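Local atomic coordinates of lipase (Rhizopus chinensis, PDB entry 6A0W), a protein that probably hydrolyses the ester bonds of triacylglycerols, as a class 3 lipase of the alpha/beta-hydrolase superfamily. Residues L79-T84 with F151-D156; V105-T110 with G175-L180; N111-A116 with T169-G174; T125-S128 with K134-A137; S141-V146 with G182-Q187. All coordinates share one frame; numbering follows the deposited sequence.

Contact 1. Residues L79-T84 with F151-D156; sequences LIKTFT and FPVVQD
A classic beta bulge in the outermost strand 78-85 of the central sheet meets helix 137-160 here, through Ile-80 and Lys-81 on one side and Val-153 on the other. Because Ile-80 and Lys-81 both face Ile-94 on the neighbouring strand 90-97, the bulge turns two consecutive side chains to the helix where a regular strand would offer one. Val-153 meets them with a different methyl each. Its CG1 lies 3.5 Å from CG2 of Ile-80, the two side chains running antiparallel alongside one another and touching by their methyls. Its CG2 packs on the aliphatic part of Lys-81, 4.1 Å from Lys-81 CD. With CG of Lys-81 anti to the backbone N (chi1 -179°) and a bend at chi2 (93°), the methylenes run obliquely across the valine while the chain carries its ammonium onward, where NZ makes a weak hydrogen bond to the carbonyl of Asp-149. The branch at CB gives Ile-80 a second arm, CG2, for Val-153; lysine serves at this partly exposed margin because its stem is apolar and its tip polar. Such apolar packing of a helix against the edge of a central sheet is typical of the layered alpha/beta-hydrolase fold.

Contact 2. Residues V105-T110 with G175-L180; sequences VTFRGT and GAQALL
Phe-107 and Gln-177 share the same first torsion, chi1 -57° and -61°, with CG anti to the carbonyl carbon in each, and from strand and helix their CB atoms are directed at one another. The pairing lies in the core of the alpha/beta-hydrolase fold, where strand 102-108 is covered by helix 173-188, the helix that follows the probable nucleophile elbow. Gln-177 CB sits over one face of the Phe-107 ring, 4.0 Å from its centroid and 28° off the ring normal, a CH-pi contact. The approach is displaced toward the root of the ring, since the closest carbon is Phe-107 CG, at 3.5 Å. The glutamine chain stands roughly perpendicular to the phenylalanine, and the bend at chi2 takes its amide off the ring; the ring and amide planes are steeply inclined to each other. That amide is buried but not without a partner: NE2 donates to the carbonyl of Phe-139. Glutamine thus serves twice, with an apolar stem for the aromatic face and a polar end for a backbone oxygen on helix 137-160. Phenylalanine suits the strand because its flat face receives the helix, and Tyr-150 meets the same ring edge-to-face. Small Ala-178 lets the helix backbone come close as well, its N reaching to 3.8 Å from Phe-107 CD1.

Contact 3. Residues N111-A116 with T169-G174; sequences NSFRSA and TGHSLG
Phe-113, in the first turn of helix 113-118, extends its ring to His-171 at the end of strand 165-171 and Ser-172 in the turn after it. From CB, the ring carbon CG lies anti to the carbonyl carbon (chi1 -62°), which swings the ring to the neighbouring segment although the CB itself is not aimed there. CD1 and CE1 come next along one side, each 3.6 Å from OG of Ser-172, so the hydroxyl oxygen stands at the ring edge, near its plane. At the tip, CZ reaches 3.8 Å from CE1 of His-171; the two ring planes are steeply inclined, at 76°, with centroids 5.5 Å apart. A phenyl ring suits the spot, being flat, apolar and unable to compete for the hydrogen bonds of its polar neighbours. These are made elsewhere: Ser-172 OG bonds to NE2 of His-284, and ND1 of His-171 to the hydroxyl of Tyr-55. Phe-113 also meets His-284 edge-to-face. Ser-172 has a positive phi (61°), the strained turn between strand and helix, with Gly-170 and Gly-174 flanking it. The arrangement is consistent with a nucleophile elbow, with Ser-172, His-284 and Asp-231 probably forming the catalytic triad of an alpha/beta-hydrolase.

Contact 4. Residues T125-S128 with K134-A137; sequences TDYS and KVHA
The Tyr-127 ring and the carboxylate of Asp-126 are the flat groups that meet the opposite strand in this small antiparallel hairpin. Val-135 CG1 approaches the tyrosine ring obliquely, 3.8 Å from Tyr-127 CD1, and Phe-212 meets the same ring edge-to-face. The carboxylate receives Lys-134: NZ lies 3.3 Å from Asp-126 OD1 in a salt bridge, on the syn side but 33° out of the plane. Asp-126 and Lys-134 run alongside each other in the same direction, and a bend at chi4 of the lysine (24°) turns its ammonium to the acid; opposite charges suit this exposed flank. Between the strands, Thr-125 and Val-135 form a hydrogen-bonded pair. Thr-125 N donates to Val-135 O at 2.9 Å and nearly straight (171°), and Val-135 N returns a bond to Thr-125 O at 3.1 Å. Both residues are beta-branched, apt for extended chain, and put their side chains on the same face. Beyond them a water links Thr-125 OG1 to Ala-137 O, to which it donates. Thr-125 and Val-135 rest on Leu-140 of helix 137-160, where His-136 caps the N of Phe-139 and stacks on its ring, while the Tyr-127 hydroxyl bonds to Gln-187 of helix 173-188.

Contact 5. Residues S141-V146 with G182-Q187; sequences SSYNQV and GMDLYQ
Tyr-143 and Asp-184 reach across from helices 137-160 and 173-188 to form one short hydrogen bond. Their CA atoms are 10.0 Å apart, so the contact depends on side chains that are both extended off their helices. In Tyr-143, CG stands anti to the backbone N (chi1 -177°), and the ring carries the hydroxyl far out from the helix. Asp-184 takes the corresponding rotamer, chi1 -159°, which leans its carboxylate to the phenol. Tyr-143 OH donates to the anti lone pair of Asp-184 OD2, the one turned away from the other carboxylate oxygen, at 2.6 Å. Asp-184 OD2 lies at the edge of the Tyr-143 ring, in its plane, 3.5 Å from Tyr-143 CE2, whereas the carboxylate plane is rotated by 81° against the ring. Because the anti approach lies on the CB side of the carboxylate, Asp-184 CB comes to 3.1 Å from Tyr-143 OH.

Each residue has further partners in this buried place. OD1 of Asp-184 makes a salt bridge with NE of Arg-188, one helical turn on, which probably helps keep the acid ionised and would help hold its rotation. The phenol oxygen of Tyr-143 is also hydrogen-bonded to the hydroxyl of Tyr-150, so two bonds grip it. Tyrosine suits the site because its ring spans the gap apolarly and ends in a donor; aspartate, short and charged, can answer both phenol and guanidinium. Val-147 and Phe-151 pack against Asp-184. A buried polar link set in apolar packing thus joins two neighbouring helices of the helical layer flanking the central sheet of an alpha/beta-hydrolase.

In the fold
Contacts 1, 2 and 3 all reach the central mixed sheet. Contacts 2 and 3, with centres about 9 Å apart, use the neighbouring strands 102-108 and 165-171 and share helix 173-188, which contact 5 ties to helix 137-160; that second helix also serves contact 1. Phe-83 and Val-154 touch Phe-107 and Val-105, joining contacts 1 and 2. Contact 4 is a local hairpin just ahead of helix 137-160, and it touches contact 5, with centres about 12 Å apart. Along the chain, contact 4 comes wholly before contact 5, whereas contacts 1 and 2 interleave. The helices pack beside the strand and turn that carry the probable nucleophile; the centres of contacts 1 and 3 lie about 21 Å apart.

Contact 1. Residues L79-T84 with F151-D156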
# COMPACT_ATOMS: atom_id res chain seq x y z
N LEU A 79 8.30 -18.26 -4.77
CA LEU A 79 9.12 -17.16 -4.31
C LEU A 79 10.34 -17.10 -5.21
O LEU A 79 11.04 -18.08 -5.35
CB LEU A 79 9.58 -17.39 -2.88
CG LEU A 79 8.63 -16.82 -1.84
CD1 LEU A 79 9.12 -17.31 -0.48
CD2 LEU A 79 8.55 -15.29 -1.91
N ILE A 80 10.64 -15.94 -5.75
CA ILE A 80 11.81 -15.76 -6.60
C ILE A 80 12.92 -15.16 -5.78
O ILE A 80 14.05 -15.60 -5.88
CB ILE A 80 11.48 -14.86 -7.81
CG1 ILE A 80 10.24 -15.37 -8.54
CG2 ILE A 80 12.66 -14.79 -8.78
CD1 ILE A 80 10.32 -16.83 -8.94
N LYS A 81 12.60 -14.27 -4.84
CA LYS A 81 13.62 -13.58 -4.10
C LYS A 81 12.97 -12.94 -2.90
O LYS A 81 11.89 -12.40 -3.03
CB LYS A 81 14.19 -12.46 -4.98
CG LYS A 81 15.31 -11.63 -4.35
CD LYS A 81 16.65 -12.22 -4.72
CE LYS A 81 17.82 -11.55 -4.03
NZ LYS A 81 18.02 -10.13 -4.43
N THR A 82 13.67 -12.90 -1.77
CA THR A 82 13.27 -12.07 -0.62
C THR A 82 14.42 -11.15 -0.27
O THR A 82 15.51 -11.37 -0.74
CB THR A 82 12.91 -12.92 0.61
OG1 THR A 82 14.08 -13.56 1.10
CG2 THR A 82 11.91 -14.02 0.24
N PHE A 83 14.12 -10.05 0.41
CA PHE A 83 15.12 -9.04 0.76
C PHE A 83 14.73 -8.24 2.01
O PHE A 83 13.56 -8.12 2.36
CB PHE A 83 15.36 -8.07 -0.40
CG PHE A 83 14.10 -7.49 -0.97
CD1 PHE A 83 13.40 -8.16 -1.96
CD2 PHE A 83 13.60 -6.29 -0.50
CE1 PHE A 83 12.21 -7.65 -2.46
CE2 PHE A 83 12.43 -5.77 -1.02
CZ PHE A 83 11.74 -6.45 -2.00
N THR A 84 15.72 -7.66 2.67
CA THR A 84 15.51 -6.98 3.92
C THR A 84 16.52 -5.86 3.97
O THR A 84 17.66 -6.06 3.60
CB THR A 84 15.78 -7.93 5.10
OG1 THR A 84 14.82 -8.99 5.08
CG2 THR A 84 15.63 -7.18 6.44
N PHE A 151 14.67 -4.80 -8.22
CA PHE A 151 14.50 -4.33 -9.58
C PHE A 151 15.05 -5.29 -10.63
O PHE A 151 14.32 -5.66 -11.56
CB PHE A 151 15.13 -2.94 -9.73
CG PHE A 151 14.65 -2.20 -10.96
CD1 PHE A 151 13.51 -1.43 -10.91
CD2 PHE A 151 15.32 -2.31 -12.16
CE1 PHE A 151 12.99 -0.85 -12.03
CE2 PHE A 151 14.81 -1.72 -13.31
CZ PHE A 151 13.66 -0.98 -13.24
N PRO A 152 16.29 -5.81 -10.44
CA PRO A 152 16.84 -6.73 -11.48
C PRO A 152 16.03 -7.99 -11.60
O PRO A 152 15.91 -8.55 -12.67
CB PRO A 152 18.24 -7.10 -10.96
CG PRO A 152 18.47 -6.24 -9.74
CD PRO A 152 17.34 -5.29 -9.55
N VAL A 153 15.50 -8.44 -10.46
CA VAL A 153 14.71 -9.66 -10.43
C VAL A 153 13.38 -9.48 -11.15
O VAL A 153 12.97 -10.37 -11.89
CB VAL A 153 14.44 -10.10 -8.97
CG1 VAL A 153 13.69 -11.41 -8.95
CG2 VAL A 153 15.77 -10.24 -8.23
N VAL A 154 12.75 -8.31 -11.05
CA VAL A 154 11.47 -8.11 -11.81
C VAL A 154 11.75 -8.10 -13.34
O VAL A 154 11.05 -8.77 -14.15
CB VAL A 154 10.79 -6.79 -11.41
CG1 VAL A 154 9.62 -6.50 -12.32
CG2 VAL A 154 10.32 -6.86 -9.97
N GLN A 155 12.85 -7.43 -13.71
CA GLN A 155 13.34 -7.44 -15.11
C GLN A 155 13.57 -8.83 -15.64
O GLN A 155 13.10 -9.20 -16.72
CB GLN A 155 14.61 -6.62 -15.26
CG GLN A 155 14.43 -5.14 -15.01
CD GLN A 155 15.37 -4.29 -15.84
OE1 GLN A 155 16.49 -3.98 -15.42
NE2 GLN A 155 14.87 -3.82 -16.99
N ASP A 156 14.14 -9.67 -14.78
CA ASP A 156 14.48 -11.03 -15.17
C ASP A 156 13.27 -11.94 -15.36
O ASP A 156 13.20 -12.77 -16.27
CB ASP A 156 15.46 -11.60 -14.12
CG ASP A 156 16.29 -12.72 -14.67
OD1 ASP A 156 17.16 -12.45 -15.54
OD2 ASP A 156 15.97 -13.87 -14.33

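Contact 2. Residues V105-T110 with G175-L180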
# COMPACT_ATOMS: atom_id res chain seq x y z
N VAL A 105 5.34 -8.07 -6.61
CA VAL A 105 6.41 -7.34 -5.89
C VAL A 105 5.73 -6.90 -4.60
O VAL A 105 4.83 -6.11 -4.69
CB VAL A 105 6.96 -6.15 -6.70
CG1 VAL A 105 8.07 -5.47 -5.94
CG2 VAL A 105 7.43 -6.58 -8.07
N THR A 106 6.13 -7.42 -3.47
CA THR A 106 5.45 -7.11 -2.20
C THR A 106 6.41 -6.50 -1.18
O THR A 106 7.51 -7.00 -1.07
CB THR A 106 4.81 -8.39 -1.63
OG1 THR A 106 3.98 -8.99 -2.62
CG2 THR A 106 4.00 -8.13 -0.38
N PHE A 107 5.98 -5.49 -0.45
CA PHE A 107 6.84 -4.85 0.57
C PHE A 107 6.12 -4.68 1.91
O PHE A 107 4.90 -4.68 1.99
CB PHE A 107 7.23 -3.44 0.15
CG PHE A 107 7.94 -3.31 -1.17
CD1 PHE A 107 7.24 -3.15 -2.34
CD2 PHE A 107 9.32 -3.34 -1.23
CE1 PHE A 107 7.89 -3.02 -3.55
CE2 PHE A 107 9.97 -3.21 -2.44
CZ PHE A 107 9.25 -3.05 -3.60
N ARG A 108 7.02 -4.75 3.13
CA ARG A 108 6.49 -4.08 4.33
C ARG A 108 7.56 -3.14 4.88
O ARG A 108 8.73 -3.41 4.67
CB ARG A 108 6.06 -5.10 5.39
CG ARG A 108 7.21 -5.92 5.96
CD ARG A 108 6.78 -6.96 6.98
NE ARG A 108 7.91 -7.71 7.52
CZ ARG A 108 8.62 -7.33 8.57
NH1 ARG A 108 8.31 -6.21 9.21
NH2 ARG A 108 9.64 -8.07 8.99
N GLY A 109 7.16 -2.46 5.85
CA GLY A 109 8.06 -1.72 6.73
C GLY A 109 8.01 -2.36 8.11
O GLY A 109 7.70 -3.53 8.20
N THR A 110 8.25 -1.60 9.13
CA THR A 110 8.24 -2.14 10.51
C THR A 110 6.84 -2.56 10.94
O THR A 110 5.90 -1.89 10.58
CB THR A 110 8.75 -1.08 11.48
OG1 THR A 110 8.60 -1.61 12.79
CG2 THR A 110 8.02 0.24 11.37
N GLY A 175 3.16 -0.01 1.77
CA GLY A 175 2.37 0.59 0.68
C GLY A 175 3.12 1.77 0.08
O GLY A 175 3.13 1.92 -1.12
N ALA A 176 3.86 2.50 0.92
CA ALA A 176 4.70 3.56 0.42
C ALA A 176 5.77 3.03 -0.50
O ALA A 176 5.97 3.59 -1.57
CB ALA A 176 5.31 4.37 1.54
N GLN A 177 6.42 1.92 -0.12
CA GLN A 177 7.39 1.27 -0.99
C GLN A 177 6.76 0.78 -2.29
O GLN A 177 7.35 0.88 -3.38
CB GLN A 177 8.04 0.10 -0.25
CG GLN A 177 8.81 0.51 1.01
CD GLN A 177 9.91 1.50 0.68
OE1 GLN A 177 10.62 1.24 -0.28
NE2 GLN A 177 9.89 2.70 1.28
N ALA A 178 5.54 0.26 -2.18
CA ALA A 178 4.82 -0.22 -3.37
C ALA A 178 4.67 0.89 -4.42
O ALA A 178 4.92 0.66 -5.60
CB ALA A 178 3.45 -0.78 -2.98
N LEU A 179 4.23 2.06 -3.97
CA LEU A 179 3.95 3.17 -4.88
C LEU A 179 5.29 3.66 -5.50
O LEU A 179 5.40 3.82 -6.71
CB LEU A 179 3.35 4.32 -4.08
CG LEU A 179 3.12 5.59 -4.86
CD1 LEU A 179 2.21 5.30 -6.05
CD2 LEU A 179 2.49 6.66 -3.97
N LEU A 180 6.32 3.74 -4.67
CA LEU A 180 7.65 4.17 -5.17
C LEU A 180 8.23 3.15 -6.13
O LEU A 180 8.65 3.52 -7.25
CB LEU A 180 8.59 4.46 -4.00
CG LEU A 180 8.24 5.66 -3.10
CD1 LEU A 180 9.13 5.74 -1.86
CD2 LEU A 180 8.32 6.97 -3.87

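Contact 3. Residues N111-A116 with T169-G174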
# COMPACT_ATOMS: atom_id res chain seq x y z
N ASN A 111 6.76 -3.62 11.70
CA ASN A 111 5.52 -4.09 12.31
C ASN A 111 5.31 -3.41 13.65
O ASN A 111 4.36 -3.72 14.34
CB ASN A 111 5.51 -5.62 12.51
CG ASN A 111 6.79 -6.18 13.15
OD1 ASN A 111 7.90 -5.60 13.04
ND2 ASN A 111 6.68 -7.44 13.62
N SER A 112 6.20 -2.47 14.01
CA SER A 112 5.95 -1.65 15.19
C SER A 112 5.10 -0.41 14.86
O SER A 112 5.58 0.71 14.89
CB SER A 112 7.25 -1.25 15.86
OG SER A 112 6.99 -0.74 17.17
N PHE A 113 3.81 -0.62 14.59
CA PHE A 113 3.00 0.37 13.90
C PHE A 113 2.80 1.63 14.72
O PHE A 113 2.93 2.75 14.24
CB PHE A 113 1.61 -0.23 13.54
CG PHE A 113 1.69 -1.39 12.62
CD1 PHE A 113 2.10 -1.21 11.31
CD2 PHE A 113 1.41 -2.67 13.06
CE1 PHE A 113 2.19 -2.26 10.44
CE2 PHE A 113 1.53 -3.75 12.21
CZ PHE A 113 1.91 -3.55 10.88
N ARG A 114 2.49 1.45 16.00
CA ARG A 114 2.13 2.59 16.81
C ARG A 114 3.33 3.51 17.00
O ARG A 114 3.23 4.73 16.82
CB ARG A 114 1.56 2.16 18.15
CG ARG A 114 1.07 3.36 18.93
CD ARG A 114 0.41 2.92 20.23
NE ARG A 114 -0.06 4.08 20.97
CZ ARG A 114 -1.33 4.27 21.32
NH1 ARG A 114 -2.25 3.33 21.08
NH2 ARG A 114 -1.64 5.34 22.04
N SER A 115 4.47 2.97 17.38
CA SER A 115 5.64 3.85 17.43
C SER A 115 5.96 4.44 16.05
O SER A 115 6.42 5.56 15.94
CB SER A 115 6.88 3.11 17.99
OG SER A 115 7.32 2.06 17.14
N ALA A 116 5.89 3.65 14.99
CA ALA A 116 6.22 4.18 13.67
C ALA A 116 5.38 5.43 13.32
O ALA A 116 5.89 6.40 12.79
CB ALA A 116 6.01 3.13 12.61
N THR A 169 2.31 -4.62 -4.35
CA THR A 169 1.37 -4.51 -3.22
C THR A 169 2.08 -4.34 -1.88
O THR A 169 3.22 -4.74 -1.71
CB THR A 169 0.35 -5.69 -3.20
OG1 THR A 169 -0.65 -5.44 -2.21
CG2 THR A 169 1.03 -7.01 -2.87
N GLY A 170 1.47 -3.55 -0.99
CA GLY A 170 1.94 -3.44 0.37
C GLY A 170 0.90 -2.87 1.31
O GLY A 170 0.02 -2.12 0.87
N HIS A 171 1.07 -3.20 2.59
CA HIS A 171 0.32 -2.63 3.72
C HIS A 171 1.16 -1.55 4.35
O HIS A 171 2.40 -1.66 4.39
CB HIS A 171 -0.01 -3.76 4.72
CG HIS A 171 -0.60 -3.29 6.01
ND1 HIS A 171 0.05 -3.45 7.21
CD2 HIS A 171 -1.82 -2.78 6.31
CE1 HIS A 171 -0.73 -3.00 8.19
NE2 HIS A 171 -1.84 -2.52 7.65
N SER A 172 0.53 -0.49 4.84
CA SER A 172 1.22 0.40 5.76
C SER A 172 2.46 1.00 5.08
O SER A 172 2.38 1.39 3.91
CB SER A 172 1.60 -0.36 7.04
OG SER A 172 2.02 0.52 8.10
N LEU A 173 3.57 1.14 5.79
CA LEU A 173 4.79 1.72 5.18
C LEU A 173 5.20 0.90 3.97
O LEU A 173 5.81 1.41 3.04
CB LEU A 173 5.94 1.84 6.19
CG LEU A 173 5.99 3.15 6.95
CD1 LEU A 173 4.71 3.42 7.75
CD2 LEU A 173 7.23 3.16 7.85
N GLY A 174 4.78 -0.35 3.93
CA GLY A 174 5.02 -1.16 2.75
C GLY A 174 4.29 -0.66 1.52
O GLY A 174 4.71 -0.91 0.37

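Contact 4. Residues T125-S128 with K134-A137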
# COMPACT_ATOMS: atom_id res chain seq x y z
N THR A 125 12.38 14.88 1.01
CA THR A 125 13.54 14.94 0.14
C THR A 125 12.98 15.19 -1.26
O THR A 125 11.86 14.78 -1.54
CB THR A 125 14.22 13.56 0.03
OG1 THR A 125 14.54 13.08 1.33
CG2 THR A 125 15.51 13.65 -0.79
N ASP A 126 13.78 15.77 -2.16
CA ASP A 126 13.40 15.92 -3.55
C ASP A 126 13.24 14.57 -4.21
O ASP A 126 14.05 13.68 -4.00
CB ASP A 126 14.43 16.72 -4.35
CG ASP A 126 14.37 18.20 -4.03
OD1 ASP A 126 13.50 18.64 -3.25
OD2 ASP A 126 15.21 18.94 -4.59
N TYR A 127 12.20 14.46 -5.03
CA TYR A 127 12.00 13.30 -5.86
C TYR A 127 12.67 13.53 -7.20
O TYR A 127 12.18 14.23 -8.09
CB TYR A 127 10.50 13.02 -5.98
CG TYR A 127 10.16 11.70 -6.66
CD1 TYR A 127 10.55 10.46 -6.13
CD2 TYR A 127 9.42 11.69 -7.83
CE1 TYR A 127 10.28 9.26 -6.81
CE2 TYR A 127 9.09 10.50 -8.48
CZ TYR A 127 9.48 9.28 -7.96
OH TYR A 127 9.16 8.12 -8.68
N SER A 128 13.80 12.86 -7.40
CA SER A 128 14.71 13.31 -8.46
C SER A 128 14.16 13.07 -9.88
O SER A 128 14.31 13.94 -10.73
CB SER A 128 16.12 12.78 -8.23
OG SER A 128 16.31 11.57 -8.91
N LYS A 134 8.26 16.03 -4.31
CA LYS A 134 8.96 15.69 -3.07
C LYS A 134 8.25 14.50 -2.42
O LYS A 134 7.02 14.37 -2.52
CB LYS A 134 8.95 16.87 -2.11
CG LYS A 134 9.71 18.11 -2.57
CD LYS A 134 9.40 19.24 -1.60
CE LYS A 134 10.28 20.48 -1.75
NZ LYS A 134 10.89 20.62 -3.10
N VAL A 135 9.04 13.60 -1.85
CA VAL A 135 8.55 12.45 -1.09
C VAL A 135 9.19 12.37 0.29
O VAL A 135 10.24 12.99 0.56
CB VAL A 135 8.79 11.14 -1.86
CG1 VAL A 135 8.18 11.27 -3.24
CG2 VAL A 135 10.26 10.86 -1.99
N HIS A 136 8.46 11.77 1.20
CA HIS A 136 8.89 11.58 2.58
C HIS A 136 10.31 11.04 2.61
O HIS A 136 10.61 10.08 1.90
CB HIS A 136 7.96 10.57 3.22
CG HIS A 136 8.28 10.26 4.64
ND1 HIS A 136 9.15 9.25 5.00
CD2 HIS A 136 7.78 10.77 5.79
CE1 HIS A 136 9.17 9.16 6.32
NE2 HIS A 136 8.32 10.04 6.82
N ALA A 137 11.21 11.71 3.33
CA ALA A 137 12.65 11.37 3.23
C ALA A 137 12.96 9.94 3.68
O ALA A 137 13.74 9.20 3.04
CB ALA A 137 13.48 12.34 4.05
O HOH W 1 15.79 10.18 1.30

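Contact 5. Residues S141-V146 with G182-Q187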
# COMPACT_ATOMS: atom_id res chain seq x y z
N SER A 141 14.58 6.92 1.39
CA SER A 141 15.83 6.22 1.79
C SER A 141 15.68 4.72 1.85
O SER A 141 16.51 3.98 1.32
CB SER A 141 16.36 6.68 3.15
OG SER A 141 15.41 7.50 3.79
N SER A 142 14.56 4.26 2.40
CA SER A 142 14.31 2.83 2.44
C SER A 142 14.20 2.26 1.04
O SER A 142 14.79 1.21 0.72
CB SER A 142 13.05 2.50 3.28
OG SER A 142 13.10 3.08 4.55
N TYR A 143 13.49 2.98 0.17
CA TYR A 143 13.35 2.53 -1.19
C TYR A 143 14.73 2.39 -1.83
O TYR A 143 15.00 1.40 -2.54
CB TYR A 143 12.45 3.47 -2.04
CG TYR A 143 12.26 2.94 -3.44
CD1 TYR A 143 11.59 1.75 -3.64
CD2 TYR A 143 12.93 3.50 -4.51
CE1 TYR A 143 11.54 1.13 -4.86
CE2 TYR A 143 12.89 2.91 -5.77
CZ TYR A 143 12.19 1.72 -5.93
OH TYR A 143 12.16 1.06 -7.14
N ASN A 144 15.57 3.40 -1.67
CA ASN A 144 16.89 3.38 -2.34
C ASN A 144 17.80 2.25 -1.83
O ASN A 144 18.64 1.77 -2.59
CB ASN A 144 17.56 4.76 -2.24
CG ASN A 144 16.99 5.75 -3.24
OD1 ASN A 144 16.79 5.41 -4.36
ND2 ASN A 144 16.69 6.96 -2.81
N GLN A 145 17.53 1.71 -0.65
CA GLN A 145 18.18 0.46 -0.21
C GLN A 145 17.63 -0.77 -0.91
O GLN A 145 18.40 -1.60 -1.42
CB GLN A 145 18.04 0.24 1.30
CG GLN A 145 18.68 1.32 2.17
CD GLN A 145 20.19 1.37 1.94
OE1 GLN A 145 20.88 0.34 1.98
NE2 GLN A 145 20.67 2.52 1.46
N VAL A 146 16.32 -0.89 -1.02
CA VAL A 146 15.76 -2.16 -1.50
C VAL A 146 15.70 -2.26 -3.02
O VAL A 146 15.64 -3.40 -3.56
CB VAL A 146 14.38 -2.49 -0.87
CG1 VAL A 146 14.54 -2.62 0.64
CG2 VAL A 146 13.36 -1.43 -1.22
N GLY A 182 6.35 1.15 -7.98
CA GLY A 182 5.55 1.21 -9.19
C GLY A 182 5.98 2.37 -10.09
O GLY A 182 6.07 2.21 -11.29
N MET A 183 6.21 3.54 -9.51
CA MET A 183 6.73 4.68 -10.27
C MET A 183 8.14 4.46 -10.90
O MET A 183 8.33 4.68 -12.12
CB MET A 183 6.70 5.92 -9.39
CG MET A 183 5.31 6.38 -8.98
SD MET A 183 4.28 6.74 -10.41
CE MET A 183 3.41 5.19 -10.56
N ASP A 184 8.99 3.73 -10.19
CA ASP A 184 10.34 3.39 -10.70
C ASP A 184 10.27 2.39 -11.84
O ASP A 184 10.91 2.53 -12.90
CB ASP A 184 11.19 2.82 -9.53
CG ASP A 184 12.72 2.90 -9.78
OD1 ASP A 184 13.15 3.64 -10.67
OD2 ASP A 184 13.49 2.17 -9.12
N LEU A 185 9.48 1.34 -11.66
CA LEU A 185 9.22 0.44 -12.76
C LEU A 185 8.67 1.17 -14.00
O LEU A 185 9.10 0.91 -15.14
CB LEU A 185 8.25 -0.66 -12.30
CG LEU A 185 8.88 -1.62 -11.30
CD1 LEU A 185 7.84 -2.41 -10.51
CD2 LEU A 185 9.84 -2.56 -12.04
N TYR A 186 7.68 2.04 -13.80
CA TYR A 186 7.17 2.80 -14.93
C TYR A 186 8.33 3.60 -15.59
O TYR A 186 8.34 3.77 -16.81
CB TYR A 186 6.04 3.74 -14.49
CG TYR A 186 5.59 4.76 -15.53
CD1 TYR A 186 4.77 4.40 -16.60
CD2 TYR A 186 5.90 6.09 -15.37
CE1 TYR A 186 4.38 5.35 -17.56
CE2 TYR A 186 5.48 7.06 -16.28
CZ TYR A 186 4.72 6.69 -17.34
OH TYR A 186 4.36 7.71 -18.16
N GLN A 187 9.18 4.21 -14.77
CA GLN A 187 10.22 5.10 -15.29
C GLN A 187 11.28 4.31 -16.02
O GLN A 187 11.63 4.67 -17.10
CB GLN A 187 10.83 5.96 -14.19
CG GLN A 187 9.92 7.04 -13.64
CD GLN A 187 10.13 7.32 -12.18
OE1 GLN A 187 11.08 6.82 -11.59
NE2 GLN A 187 9.28 8.18 -11.58